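PDB 2ESR: methyltransferase from Streptococcus pyogenes, which probably transfers a methyl group from S-adenosylmethionine to a substrate, perhaps ribosomal RNA as in related Rossmann-fold methyltransferases. Local coordinates for residues 19-30 / 44-52; 56-67 / 82-93. All blocks are in the same frame, centred on the assembly; numbering follows the deposited sequence.

Interaction 1 comes first along the chain and packs helix 19-26 and the turn after it against helix 44-51; interaction 2 follows, pairing strands 56-60 and 83-86 and the loops beyond them. Their centres lie about 19 Å apart within one Rossmann-like domain. Helix 44-51 links the two: it leads in the chain into strand 56-60, and its other flank lies on the strand pair, with Ala-46 CB 3.9 Å from Leu-59 CG and Val-50 CG2 3.7 Å from Phe-83 CE2. Interaction 1 covers part of one face of the central sheet, while interaction 2 builds the sheet's outermost parallel pair within the chain, next to strand 34-38; edge strand 83-86 also meets the second subunit.

Interaction 1: 19-30 / 44-52; sequences RGAIFNMIGPYF and GLAIEAVSR
Arg-52, just past the end of helix 44-51, reaches back over Phe-23 of helix 19-26, joining two helices that cross at -55° on one face of the Rossmann-like sheet. From CB outward, Arg-52 meets a different partner at almost every atom. CB lies beside the Phe-30 ring, and CG skirts Pro-28 O. Arg-52 CD sits 3.4 Å from Phe-23 CG. The chain runs extended from CG to NE, so CD and NE pass over Phe-23 CG and the guanidinium comes to lie over Phe-23 CB, its plane 3° from that of the ring. Arg-52 NE meets Glu-48 OE2 at 2.8 Å in a salt bridge whose hydrogen bond is weak. At the tip, Arg-52 NH1 donates to Pro-28 O at 3.0 Å, in the carbonyl plane and on a lone pair. The same NH1 also donates to a water held by Asn-24 OD1. These partners fix the rotation of the guanidinium.

The backbone ties the same corner: Phe-30 N donates to Arg-52 O at 2.8 Å, just after the cis peptide before Pro-28. Deeper in, the far end of the Phe-23 ring rests on the helix, Phe-23 CE1 against Ala-49 CB at 3.7 Å. Phe-105 lies against Phe-23, and Leu-103 against Ala-49, both from strand 101-106.

Glu-48 also faces Arg-19. Its CG stands anti to the backbone N (chi1 -176°), beside the Phe-23 ring, and OE1 sits over the face of the Arg-19 guanidinium, a long, purely electrostatic pairing. The directed bond goes elsewhere: Arg-19 NH1 reaches Gly-44 O at 2.9 Å, from the opposite face of that carbonyl to Glu-48 N.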
# COMPACT_ATOMS: atom_id res chain seq x y z
N ARG A 19 -14.12 16.47 10.97
CA ARG A 19 -12.74 16.01 11.08
C ARG A 19 -11.93 16.80 12.10
O ARG A 19 -11.08 16.24 12.79
CB ARG A 19 -12.05 16.05 9.71
CG ARG A 19 -12.57 15.01 8.72
CD ARG A 19 -11.68 14.89 7.49
NE ARG A 19 -11.64 16.11 6.70
CZ ARG A 19 -11.03 16.23 5.52
NH1 ARG A 19 -10.41 15.19 4.99
NH2 ARG A 19 -11.06 17.38 4.87
N GLY A 20 -12.19 18.10 12.19
CA GLY A 20 -11.47 18.91 13.15
C GLY A 20 -11.64 18.37 14.56
O GLY A 20 -10.68 18.28 15.32
N ALA A 21 -12.87 18.01 14.90
CA ALA A 21 -13.19 17.47 16.22
C ALA A 21 -12.48 16.14 16.44
O ALA A 21 -11.84 15.92 17.46
CB ALA A 21 -14.69 17.29 16.36
N ILE A 22 -12.61 15.24 15.46
CA ILE A 22 -11.98 13.94 15.56
C ILE A 22 -10.48 14.07 15.77
O ILE A 22 -9.91 13.47 16.69
CB ILE A 22 -12.23 13.11 14.28
CG1 ILE A 22 -13.72 12.77 14.17
CG2 ILE A 22 -11.37 11.85 14.29
CD1 ILE A 22 -14.10 12.01 12.91
N PHE A 23 -9.82 14.86 14.94
CA PHE A 23 -8.38 14.99 15.07
C PHE A 23 -7.91 15.73 16.30
O PHE A 23 -6.75 15.59 16.69
CB PHE A 23 -7.80 15.57 13.78
CG PHE A 23 -7.72 14.55 12.68
CD1 PHE A 23 -6.71 13.59 12.69
CD2 PHE A 23 -8.70 14.49 11.70
CE1 PHE A 23 -6.67 12.59 11.73
CE2 PHE A 23 -8.68 13.49 10.73
CZ PHE A 23 -7.66 12.53 10.75
N ASN A 24 -8.80 16.49 16.94
CA ASN A 24 -8.42 17.18 18.16
C ASN A 24 -8.42 16.14 19.27
O ASN A 24 -7.81 16.33 20.33
CB ASN A 24 -9.40 18.31 18.49
CG ASN A 24 -9.18 19.54 17.65
OD1 ASN A 24 -8.04 19.88 17.33
ND2 ASN A 24 -10.26 20.23 17.29
N MSE A 25 -9.12 15.04 19.02
CA MSE A 25 -9.20 13.95 19.99
C MSE A 25 -7.96 13.07 19.96
O MSE A 25 -7.44 12.67 21.00
CB MSE A 25 -10.40 13.05 19.68
CG MSE A 25 -11.76 13.65 19.92
SE MSE A 25 -13.10 12.34 19.41
CE MSE A 25 -12.73 10.99 20.75
N ILE A 26 -7.49 12.77 18.75
CA ILE A 26 -6.35 11.89 18.56
C ILE A 26 -5.06 12.53 18.09
O ILE A 26 -4.00 11.90 18.13
CB ILE A 26 -6.68 10.78 17.55
CG1 ILE A 26 -6.91 11.41 16.17
CG2 ILE A 26 -7.91 10.02 18.01
CD1 ILE A 26 -7.05 10.40 15.06
N GLY A 27 -5.13 13.78 17.64
CA GLY A 27 -3.93 14.45 17.17
C GLY A 27 -3.50 15.60 18.05
O GLY A 27 -3.11 15.39 19.20
N PRO A 28 -3.56 16.85 17.55
CA PRO A 28 -3.99 17.29 16.22
C PRO A 28 -2.93 17.15 15.13
O PRO A 28 -3.19 17.42 13.96
CB PRO A 28 -4.38 18.75 16.46
CG PRO A 28 -3.38 19.17 17.47
CD PRO A 28 -3.38 18.01 18.44
N TYR A 29 -1.72 16.74 15.51
CA TYR A 29 -0.65 16.52 14.55
C TYR A 29 -0.02 15.17 14.86
O TYR A 29 -0.17 14.66 15.97
CB TYR A 29 0.42 17.63 14.64
CG TYR A 29 1.05 17.76 16.01
CD1 TYR A 29 0.42 18.49 17.02
CD2 TYR A 29 2.25 17.12 16.31
CE1 TYR A 29 0.96 18.57 18.29
CE2 TYR A 29 2.80 17.19 17.59
CZ TYR A 29 2.15 17.92 18.57
OH TYR A 29 2.68 17.98 19.84
N PHE A 30 0.69 14.61 13.89
CA PHE A 30 1.35 13.32 14.07
C PHE A 30 2.77 13.43 13.55
O PHE A 30 3.05 14.24 12.67
CB PHE A 30 0.62 12.23 13.28
CG PHE A 30 -0.85 12.16 13.53
CD1 PHE A 30 -1.35 11.54 14.68
CD2 PHE A 30 -1.75 12.71 12.62
CE1 PHE A 30 -2.73 11.48 14.90
CE2 PHE A 30 -3.12 12.65 12.84
CZ PHE A 30 -3.61 12.03 13.98
N GLY A 44 -11.75 10.34 3.43
CA GLY A 44 -11.51 11.60 4.12
C GLY A 44 -10.65 11.55 5.37
O GLY A 44 -9.79 12.40 5.57
N LEU A 45 -10.86 10.55 6.23
CA LEU A 45 -10.08 10.44 7.45
C LEU A 45 -8.62 10.11 7.20
O LEU A 45 -7.73 10.71 7.79
CB LEU A 45 -10.69 9.39 8.38
CG LEU A 45 -12.08 9.77 8.93
CD1 LEU A 45 -12.61 8.65 9.80
CD2 LEU A 45 -11.97 11.07 9.72
N ALA A 46 -8.36 9.16 6.30
CA ALA A 46 -6.99 8.78 6.00
C ALA A 46 -6.22 9.95 5.39
O ALA A 46 -5.07 10.21 5.75
CB ALA A 46 -6.97 7.59 5.03
N ILE A 47 -6.87 10.67 4.48
CA ILE A 47 -6.24 11.81 3.82
C ILE A 47 -5.91 12.91 4.83
O ILE A 47 -4.82 13.47 4.81
CB ILE A 47 -7.16 12.36 2.71
CG1 ILE A 47 -7.37 11.27 1.65
CG2 ILE A 47 -6.55 13.61 2.09
CD1 ILE A 47 -8.35 11.63 0.57
N GLU A 48 -6.85 13.22 5.71
CA GLU A 48 -6.62 14.26 6.70
C GLU A 48 -5.51 13.84 7.66
O GLU A 48 -4.68 14.66 8.05
CB GLU A 48 -7.90 14.56 7.47
CG GLU A 48 -7.81 15.70 8.47
CD GLU A 48 -7.41 17.03 7.85
OE1 GLU A 48 -7.87 17.33 6.73
OE2 GLU A 48 -6.64 17.78 8.48
N ALA A 49 -5.47 12.56 8.02
CA ALA A 49 -4.45 12.07 8.94
C ALA A 49 -3.06 12.23 8.34
O ALA A 49 -2.11 12.58 9.04
CB ALA A 49 -4.71 10.59 9.28
N VAL A 50 -2.93 11.95 7.05
CA VAL A 50 -1.64 12.11 6.40
C VAL A 50 -1.30 13.60 6.32
O VAL A 50 -0.15 14.00 6.52
CB VAL A 50 -1.65 11.49 4.98
CG1 VAL A 50 -0.38 11.86 4.23
CG2 VAL A 50 -1.76 9.97 5.08
N SER A 51 -2.31 14.41 6.06
CA SER A 51 -2.11 15.86 5.98
C SER A 51 -1.60 16.39 7.31
O SER A 51 -0.83 17.36 7.35
CB SER A 51 -3.42 16.56 5.62
OG SER A 51 -3.23 17.96 5.48
N ARG A 52 -2.00 15.74 8.40
CA ARG A 52 -1.61 16.16 9.74
C ARG A 52 -0.31 15.54 10.25
O ARG A 52 0.09 15.80 11.38
CB ARG A 52 -2.75 15.88 10.72
CG ARG A 52 -3.94 16.81 10.54
CD ARG A 52 -5.14 16.40 11.39
NE ARG A 52 -6.27 17.31 11.22
CZ ARG A 52 -6.55 18.32 12.04
NH1 ARG A 52 -5.78 18.56 13.10
NH2 ARG A 52 -7.59 19.11 11.80
O HOH W 1 -7.17 20.56 14.91

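Interaction 2: 56-67 / 82-93; sequences AAVLVEKNRKAQ and RFTLLKMEAERA
Leu-59 meets Thr-84 and Leu-86 in the middle of a parallel pair, strand 56-60 beside strand 83-86, the two strands of a beta-alpha-beta unit joined through helix 64-75. Leu-59 N donates to Thr-84 O and Leu-59 O accepts from Leu-86 N, both at 2.7 Å and both close to straight. Ala-57 is held likewise by Arg-82 O and Thr-84 N, and Glu-61 N extends the ladder to Leu-86 O at 3.1 Å.

On the face carrying Ala-57, Leu-59 and Leu-85, Leu-59 CD1 comes in at the edge of the Phe-83 ring, 3.9 Å from Phe-83 CD2, while Leu-59 CB meets Leu-85 CD1. The Gln-67 amide lies against the end of Leu-85, with NE2 continuing to Lys-87 CB. On the other face, Val-60 spreads its two methyls: CG1 anti to the backbone N (chi1 -175°) runs to Met-88, and Val-60 CG2 to Ala-93 CB at 3.8 Å, packing against the first turn of helix 90-96. Lys-62 CG then lies along the Met-88 backbone beside Glu-89 OE2.

Farther out, Asn-63 caps helix 64-75, Asn-63 OD1 taking Ala-66 N at 2.9 Å. Glu-61 spans the turn: OE1 bonds Gly-41 N in the glycine-rich loop after strand 34-38, which in Rossmann-type methyltransferases borders the cofactor site, a setting consistent with a role near it. Across the pair's outer edge, Leu-85 O accepts from Thr-98 OG1 of the second subunit. Behind Glu-61's grip on the loop stands one more bond, Asn-63 N to the anti lone pair of Glu-61 OE2, at 3.1 Å.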
# COMPACT_ATOMS: atom_id res chain seq x y z
N ALA A 56 1.99 7.46 5.63
CA ALA A 56 1.33 6.81 4.52
C ALA A 56 0.03 6.20 4.98
O ALA A 56 -0.22 6.11 6.18
CB ALA A 56 2.23 5.72 3.95
N ALA A 57 -0.80 5.79 4.02
CA ALA A 57 -2.08 5.20 4.37
C ALA A 57 -2.49 4.12 3.40
O ALA A 57 -2.23 4.21 2.20
CB ALA A 57 -3.15 6.27 4.39
N VAL A 58 -3.11 3.08 3.94
CA VAL A 58 -3.62 2.00 3.11
C VAL A 58 -5.12 2.15 3.29
O VAL A 58 -5.61 2.19 4.42
CB VAL A 58 -3.20 0.60 3.60
CG1 VAL A 58 -3.97 -0.47 2.82
CG2 VAL A 58 -1.70 0.40 3.40
N LEU A 59 -5.84 2.28 2.18
CA LEU A 59 -7.29 2.41 2.24
C LEU A 59 -7.93 1.20 1.58
O LEU A 59 -7.47 0.75 0.53
CB LEU A 59 -7.75 3.68 1.51
CG LEU A 59 -7.38 5.05 2.10
CD1 LEU A 59 -5.89 5.31 1.94
CD2 LEU A 59 -8.19 6.12 1.40
N VAL A 60 -8.97 0.65 2.21
CA VAL A 60 -9.66 -0.49 1.65
C VAL A 60 -11.12 -0.11 1.49
O VAL A 60 -11.77 0.28 2.45
CB VAL A 60 -9.59 -1.73 2.56
CG1 VAL A 60 -10.24 -2.93 1.86
CG2 VAL A 60 -8.14 -2.05 2.91
N GLU A 61 -11.62 -0.20 0.26
CA GLU A 61 -13.01 0.15 -0.03
C GLU A 61 -13.46 -0.69 -1.21
O GLU A 61 -12.84 -0.65 -2.27
CB GLU A 61 -13.12 1.64 -0.35
CG GLU A 61 -14.52 2.09 -0.77
CD GLU A 61 -15.57 1.75 0.27
OE1 GLU A 61 -15.44 2.20 1.43
OE2 GLU A 61 -16.53 1.03 -0.08
N LYS A 62 -14.54 -1.44 -1.02
CA LYS A 62 -15.07 -2.32 -2.06
C LYS A 62 -15.99 -1.67 -3.09
O LYS A 62 -16.07 -2.13 -4.23
CB LYS A 62 -15.80 -3.50 -1.41
CG LYS A 62 -15.14 -4.85 -1.68
CD LYS A 62 -14.98 -5.11 -3.17
CE LYS A 62 -14.31 -6.44 -3.44
NZ LYS A 62 -14.01 -6.62 -4.88
N ASN A 63 -16.69 -0.61 -2.69
CA ASN A 63 -17.62 0.08 -3.60
C ASN A 63 -16.88 0.83 -4.71
O ASN A 63 -15.93 1.56 -4.46
CB ASN A 63 -18.50 1.05 -2.80
CG ASN A 63 -19.48 1.80 -3.68
OD1 ASN A 63 -19.09 2.65 -4.49
ND2 ASN A 63 -20.76 1.49 -3.53
N ARG A 64 -17.35 0.64 -5.94
CA ARG A 64 -16.73 1.26 -7.11
C ARG A 64 -16.83 2.78 -7.13
O ARG A 64 -15.88 3.46 -7.51
CB ARG A 64 -17.34 0.69 -8.39
CG ARG A 64 -17.18 -0.81 -8.53
CD ARG A 64 -17.52 -1.28 -9.93
NE ARG A 64 -16.63 -0.67 -10.93
CZ ARG A 64 -15.32 -0.85 -10.97
NH1 ARG A 64 -14.72 -1.62 -10.08
NH2 ARG A 64 -14.60 -0.26 -11.92
N LYS A 65 -17.98 3.32 -6.73
CA LYS A 65 -18.16 4.77 -6.72
C LYS A 65 -17.29 5.43 -5.66
O LYS A 65 -16.72 6.51 -5.88
CB LYS A 65 -19.64 5.10 -6.49
CG LYS A 65 -20.50 4.91 -7.74
CD LYS A 65 -21.99 5.06 -7.45
CE LYS A 65 -22.61 3.74 -6.99
NZ LYS A 65 -21.98 3.18 -5.77
N ALA A 66 -17.17 4.78 -4.51
CA ALA A 66 -16.35 5.30 -3.43
C ALA A 66 -14.90 5.32 -3.90
O ALA A 66 -14.17 6.28 -3.66
CB ALA A 66 -16.49 4.42 -2.19
N GLN A 67 -14.48 4.26 -4.57
CA GLN A 67 -13.11 4.16 -5.08
C GLN A 67 -12.79 5.34 -5.99
O GLN A 67 -11.70 5.91 -5.92
CB GLN A 67 -12.91 2.85 -5.85
CG GLN A 67 -12.93 1.61 -4.97
CD GLN A 67 -11.88 1.66 -3.88
OE1 GLN A 67 -11.92 2.54 -3.01
NE2 GLN A 67 -10.94 0.73 -3.92
N ARG A 82 1.64 8.63 -1.30
CA ARG A 82 1.59 8.20 0.09
C ARG A 82 0.38 7.31 0.37
O ARG A 82 0.20 6.84 1.49
CB ARG A 82 1.54 9.42 1.01
CG ARG A 82 2.50 10.54 0.61
CD ARG A 82 2.29 11.78 1.47
NE ARG A 82 2.80 11.60 2.83
CZ ARG A 82 4.09 11.61 3.15
NH1 ARG A 82 5.01 11.80 2.22
NH2 ARG A 82 4.45 11.41 4.41
N PHE A 83 -0.45 7.08 -0.64
CA PHE A 83 -1.65 6.27 -0.46
C PHE A 83 -1.71 5.01 -1.31
O PHE A 83 -1.30 5.00 -2.47
CB PHE A 83 -2.89 7.10 -0.74
CG PHE A 83 -2.96 8.37 0.04
CD1 PHE A 83 -2.31 9.52 -0.40
CD2 PHE A 83 -3.65 8.42 1.25
CE1 PHE A 83 -2.34 10.70 0.34
CE2 PHE A 83 -3.69 9.59 2.00
CZ PHE A 83 -3.04 10.73 1.54
N THR A 84 -2.22 3.94 -0.70
CA THR A 84 -2.39 2.67 -1.38
C THR A 84 -3.86 2.29 -1.21
O THR A 84 -4.32 2.10 -0.08
CB THR A 84 -1.51 1.58 -0.74
OG1 THR A 84 -0.14 1.97 -0.81
CG2 THR A 84 -1.69 0.26 -1.48
N LEU A 85 -4.60 2.23 -2.32
CA LEU A 85 -6.01 1.87 -2.27
C LEU A 85 -6.21 0.43 -2.73
O LEU A 85 -5.76 0.04 -3.81
CB LEU A 85 -6.85 2.81 -3.16
CG LEU A 85 -8.33 2.43 -3.27
CD1 LEU A 85 -9.01 2.61 -1.92
CD2 LEU A 85 -9.03 3.29 -4.31
N LEU A 86 -6.90 -0.34 -1.91
CA LEU A 86 -7.18 -1.73 -2.23
C LEU A 86 -8.68 -1.89 -2.42
O LEU A 86 -9.47 -1.48 -1.56
CB LEU A 86 -6.71 -2.65 -1.10
CG LEU A 86 -5.20 -2.69 -0.82
CD1 LEU A 86 -4.93 -3.55 0.39
CD2 LEU A 86 -4.47 -3.23 -2.04
N LYS A 87 -9.06 -2.48 -3.54
CA LYS A 87 -10.47 -2.71 -3.85
C LYS A 87 -10.74 -4.16 -3.46
O LYS A 87 -10.59 -5.07 -4.27
CB LYS A 87 -10.73 -2.50 -5.34
CG LYS A 87 -12.20 -2.59 -5.72
CD LYS A 87 -12.49 -1.86 -7.03
CE LYS A 87 -11.65 -2.39 -8.19
NZ LYS A 87 -11.89 -1.62 -9.44
N MSE A 88 -11.13 -4.36 -2.21
CA MSE A 88 -11.40 -5.70 -1.72
C MSE A 88 -12.18 -5.68 -0.41
O MSE A 88 -12.37 -4.62 0.19
CB MSE A 88 -10.08 -6.48 -1.56
CG MSE A 88 -9.10 -5.90 -0.55
SE MSE A 88 -7.28 -6.59 -0.73
CE MSE A 88 -7.62 -8.45 -0.31
N GLU A 89 -12.64 -6.85 0.02
CA GLU A 89 -13.37 -6.97 1.27
C GLU A 89 -12.40 -6.75 2.42
O GLU A 89 -11.26 -7.19 2.37
CB GLU A 89 -13.99 -8.37 1.40
CG GLU A 89 -14.90 -8.78 0.24
CD GLU A 89 -16.14 -7.92 0.13
OE1 GLU A 89 -17.02 -8.25 -0.70
OE2 GLU A 89 -16.24 -6.90 0.85
N ALA A 90 -12.86 -6.07 3.47
CA ALA A 90 -12.01 -5.79 4.63
C ALA A 90 -11.40 -7.07 5.19
O ALA A 90 -10.23 -7.11 5.55
CB ALA A 90 -12.81 -5.08 5.70
N GLU A 91 -12.22 -8.12 5.27
CA GLU A 91 -11.78 -9.41 5.78
C GLU A 91 -10.63 -9.98 4.95
O GLU A 91 -9.63 -10.47 5.50
CB GLU A 91 -12.95 -10.39 5.79
CG GLU A 91 -13.97 -10.10 6.88
CD GLU A 91 -15.35 -10.67 6.58
OE1 GLU A 91 -15.44 -11.84 6.16
OE2 GLU A 91 -16.34 -9.94 6.78
N ARG A 92 -10.77 -9.92 3.63
CA ARG A 92 -9.73 -10.41 2.73
C ARG A 92 -8.49 -9.55 2.89
O ARG A 92 -7.37 -10.06 2.96
CB ARG A 92 -10.21 -10.33 1.28
CG ARG A 92 -11.36 -11.26 0.92
CD ARG A 92 -12.21 -10.65 -0.19
NE ARG A 92 -11.41 -10.12 -1.30
CZ ARG A 92 -11.88 -9.32 -2.24
NH1 ARG A 92 -13.14 -8.94 -2.22
NH2 ARG A 92 -11.08 -8.90 -3.21
N ALA A 93 -8.70 -8.24 2.95
CA ALA A 93 -7.60 -7.29 3.09
C ALA A 93 -6.75 -7.60 4.31
O ALA A 93 -5.53 -7.69 4.21
CB ALA A 93 -8.15 -5.86 3.17
O HOH W 2 0.70 3.16 1.60